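Local coordinates for YohF (Salmonella typhimurium, PDB 6WON), which probably acts as an oxidoreductase of the short-chain dehydrogenase/reductase family, likely an acetoin dehydrogenase, at residues T94-I99 with F103-Q108. Sequence-based numbering, arbitrary orientation.
Sequences TKSAFI and FTQWRQ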
ATOM      1  N   THR B  94       5.731  -4.087  22.978  1.00 46.39           N
ATOM      2  CA  THR B  94       5.597  -3.169  24.113  1.00 42.83           C
ATOM      3  C   THR B  94       4.555  -2.097  23.832  1.00 37.58           C
ATOM      4  O   THR B  94       4.453  -1.587  22.710  1.00 38.79           O
ATOM      5  CB  THR B  94       6.951  -2.499  24.492  1.00 45.87           C
ATOM      6  OG1 THR B  94       7.916  -3.514  24.791  1.00 53.37           O
ATOM      7  CG2 THR B  94       6.807  -1.665  25.751  1.00 42.62           C
ATOM      8  N   LYS B  95       3.774  -1.774  24.861  1.00 36.77           N
ATOM      9  CA  LYS B  95       2.686  -0.815  24.769  1.00 38.84           C
ATOM     10  C   LYS B  95       2.959   0.368  25.681  1.00 40.05           C
ATOM     11  O   LYS B  95       3.548   0.221  26.755  1.00 38.25           O
ATOM     12  CB  LYS B  95       1.329  -1.447  25.135  1.00 39.91           C
ATOM     13  CG  LYS B  95       0.723  -2.224  23.986  1.00 42.66           C
ATOM     14  CD  LYS B  95      -0.712  -2.639  24.241  1.00 46.13           C
ATOM     15  CE  LYS B  95      -1.224  -3.492  23.083  1.00 47.14           C
ATOM     16  NZ  LYS B  95      -2.617  -3.979  23.295  1.00 48.00           N
ATOM     17  N   SER B  96       2.496   1.540  25.238  1.00 37.72           N
ATOM     18  CA  SER B  96       2.724   2.812  25.911  1.00 35.83           C
ATOM     19  C   SER B  96       1.969   3.912  25.174  1.00 32.83           C
ATOM     20  O   SER B  96       2.169   4.093  23.968  1.00 31.06           O
ATOM     21  CB  SER B  96       4.223   3.124  25.950  1.00 37.67           C
ATOM     22  OG  SER B  96       4.545   4.005  27.009  1.00 38.40           O
ATOM     23  N   ALA B  97       1.104   4.645  25.871  1.00 30.03           N
ATOM     24  CA  ALA B  97       0.336   5.697  25.212  1.00 33.52           C
ATOM     25  C   ALA B  97       1.276   6.749  24.630  1.00 30.08           C
ATOM     26  O   ALA B  97       2.248   7.152  25.272  1.00 30.33           O
ATOM     27  CB  ALA B  97      -0.641   6.340  26.198  1.00 35.01           C
ATOM     28  N   PHE B  98       0.996   7.174  23.396  1.00 26.97           N
ATOM     29  CA  PHE B  98       1.900   8.083  22.691  1.00 24.74           C
ATOM     30  C   PHE B  98       2.150   9.362  23.481  1.00 28.66           C
ATOM     31  O   PHE B  98       3.294   9.820  23.595  1.00 29.13           O
ATOM     32  CB  PHE B  98       1.339   8.445  21.315  1.00 22.63           C
ATOM     33  CG  PHE B  98       1.880   9.746  20.779  1.00 24.15           C
ATOM     34  CD1 PHE B  98       3.143   9.799  20.212  1.00 24.51           C
ATOM     35  CD2 PHE B  98       1.142  10.926  20.878  1.00 22.92           C
ATOM     36  CE1 PHE B  98       3.657  10.986  19.739  1.00 24.87           C
ATOM     37  CE2 PHE B  98       1.647  12.118  20.396  1.00 25.76           C
ATOM     38  CZ  PHE B  98       2.903  12.155  19.821  1.00 24.46           C
ATOM     39  N   ILE B  99       1.085   9.964  24.016  1.00 27.29           N
ATOM     40  CA  ILE B  99       1.185  11.306  24.590  1.00 28.90           C
ATOM     41  C   ILE B  99       2.150  11.345  25.769  1.00 32.65           C
ATOM     42  O   ILE B  99       2.737  12.396  26.059  1.00 32.81           O
ATOM     43  CB  ILE B  99      -0.215  11.823  24.990  1.00 27.40           C
ATOM     44  CG1 ILE B  99      -0.178  13.338  25.207  1.00 27.12           C
ATOM     45  CG2 ILE B  99      -0.755  11.089  26.231  1.00 26.96           C
ATOM     46  CD1 ILE B  99       0.274  14.118  23.961  1.00 24.04           C
ATOM     47  N   PHE B 103      10.988   9.197  26.580  1.00 23.30           N
ATOM     48  CA  PHE B 103      11.975   9.025  25.518  1.00 23.44           C
ATOM     49  C   PHE B 103      12.780   7.737  25.695  1.00 26.77           C
ATOM     50  O   PHE B 103      13.110   7.063  24.709  1.00 27.35           O
ATOM     51  CB  PHE B 103      12.899  10.234  25.461  1.00 22.71           C
ATOM     52  CG  PHE B 103      13.814  10.243  24.261  1.00 26.36           C
ATOM     53  CD1 PHE B 103      13.291  10.236  22.975  1.00 25.78           C
ATOM     54  CD2 PHE B 103      15.193  10.281  24.422  1.00 26.54           C
ATOM     55  CE1 PHE B 103      14.125  10.263  21.864  1.00 27.26           C
ATOM     56  CE2 PHE B 103      16.039  10.307  23.319  1.00 28.09           C
ATOM     57  CZ  PHE B 103      15.503  10.289  22.034  1.00 27.77           C
ATOM     58  N   THR B 104      13.084   7.360  26.942  1.00 28.06           N
ATOM     59  CA  THR B 104      13.882   6.152  27.160  1.00 29.57           C
ATOM     60  C   THR B 104      13.159   4.921  26.630  1.00 30.36           C
ATOM     61  O   THR B 104      13.785   4.018  26.060  1.00 32.49           O
ATOM     62  CB  THR B 104      14.234   5.994  28.647  1.00 27.24           C
ATOM     63  OG1 THR B 104      15.043   4.822  28.837  1.00 35.39           O
ATOM     64  CG2 THR B 104      12.989   5.868  29.518  1.00 24.60           C
ATOM     65  N   GLN B 105      11.836   4.889  26.769  1.00 28.41           N
ATOM     66  CA  GLN B 105      11.077   3.748  26.287  1.00 28.33           C
ATOM     67  C   GLN B 105      11.003   3.741  24.767  1.00 26.49           C
ATOM     68  O   GLN B 105      11.129   2.681  24.141  1.00 24.01           O
ATOM     69  CB  GLN B 105       9.681   3.771  26.894  1.00 30.07           C
ATOM     70  CG  GLN B 105       8.834   2.604  26.452  1.00 34.98           C
ATOM     71  CD  GLN B 105       7.575   2.466  27.273  1.00 39.33           C
ATOM     72  OE1 GLN B 105       6.923   3.464  27.618  1.00 41.34           O
ATOM     73  NE2 GLN B 105       7.232   1.229  27.612  1.00 38.93           N
ATOM     74  N   TRP B 106      10.791   4.914  24.162  1.00 28.65           N
ATOM     75  CA  TRP B 106      10.851   5.041  22.707  1.00 25.67           C
ATOM     76  C   TRP B 106      12.167   4.479  22.179  1.00 24.58           C
ATOM     77  O   TRP B 106      12.187   3.664  21.246  1.00 26.42           O
ATOM     78  CB  TRP B 106      10.685   6.522  22.317  1.00 23.06           C
ATOM     79  CG  TRP B 106      10.891   6.846  20.872  1.00 23.93           C
ATOM     80  CD1 TRP B 106      12.057   7.234  20.270  1.00 27.41           C
ATOM     81  CD2 TRP B 106       9.888   6.847  19.836  1.00 24.03           C
ATOM     82  NE1 TRP B 106      11.846   7.461  18.925  1.00 24.65           N
ATOM     83  CE2 TRP B 106      10.526   7.225  18.635  1.00 24.95           C
ATOM     84  CE3 TRP B 106       8.524   6.536  19.808  1.00 20.18           C
ATOM     85  CZ2 TRP B 106       9.842   7.315  17.416  1.00 24.66           C
ATOM     86  CZ3 TRP B 106       7.844   6.629  18.597  1.00 21.69           C
ATOM     87  CH2 TRP B 106       8.505   7.014  17.419  1.00 21.76           C
ATOM     88  N   ARG B 107      13.281   4.873  22.799  1.00 20.00           N
ATOM     89  CA  ARG B 107      14.580   4.418  22.318  1.00 23.57           C
ATOM     90  C   ARG B 107      14.786   2.936  22.591  1.00 25.26           C
ATOM     91  O   ARG B 107      15.389   2.229  21.778  1.00 24.30           O
ATOM     92  CB  ARG B 107      15.699   5.234  22.964  1.00 26.32           C
ATOM     93  CG  ARG B 107      15.841   6.634  22.392  1.00 30.10           C
ATOM     94  CD  ARG B 107      16.924   6.689  21.334  1.00 35.96           C
ATOM     95  NE  ARG B 107      16.646   5.808  20.197  1.00 38.11           N
ATOM     96  CZ  ARG B 107      17.318   4.689  19.914  1.00 35.78           C
ATOM     97  NH1 ARG B 107      18.346   4.291  20.672  1.00 35.47           N
ATOM     98  NH2 ARG B 107      16.973   3.979  18.849  1.00 29.33           N
ATOM     99  N   GLN B 108      14.312   2.454  23.741  1.00 29.37           N
ATOM    100  CA  GLN B 108      14.458   1.037  24.062  1.00 30.40           C
ATOM    101  C   GLN B 108      13.733   0.162  23.038  1.00 26.25           C
ATOM    102  O   GLN B 108      14.277  -0.850  22.581  1.00 24.95           O
ATOM    103  CB  GLN B 108      13.940   0.774  25.477  1.00 35.50           C
ATOM    104  CG  GLN B 108      14.086  -0.658  25.941  1.00 45.23           C
ATOM    105  CD  GLN B 108      12.766  -1.423  25.895  1.00 53.19           C
ATOM    106  OE1 GLN B 108      12.661  -2.466  25.246  1.00 52.62           O
ATOM    107  NE2 GLN B 108      11.748  -0.898  26.583  1.00 57.97           N
TER
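Q105 reaches from the first turn of helix 103-131 to the loop 94-99, where S96 OG donates a hydrogen bond to Q105 OE1 at 2.5 Å, short for such a pair, though the exact length carries little weight at this resolution. The C=O...donor angle is 127°, but the hydroxyl stands above the carbonyl plane, 44° out of it, so neither lone pair is met squarely. S96 CB also comes within 3.2 Å of Q105 OE1. At the other corner of the same amide, Q105 NE2 lies 3.5 Å from the methyl CG2 of T94, a van der Waals contact, and 3.9 Å from K95 O, too distant to count as bonded. Reach explains the pairing: Q105 has CG anti to the backbone N (chi1 -179°) and stays extended beyond CG, spanning the 8.4 Å between S96 CA and Q105 CA. On the loop side, the S96 backbone is hydrogen-bonded to Q151 and its side chain touches M101, which probably helps place the hydroxyl. Only 153 Å² is buried in all, in keeping with a surface contact. Alongside, W106 packs on A154 and A157 of helix 153-173 and stacks on F118 of the second subunit. The bond thus joins the loop that follows strand 85-88, in the parallel Rossmann-type sheet, to the start of helix 103-131, beside the residues that meet the second subunit.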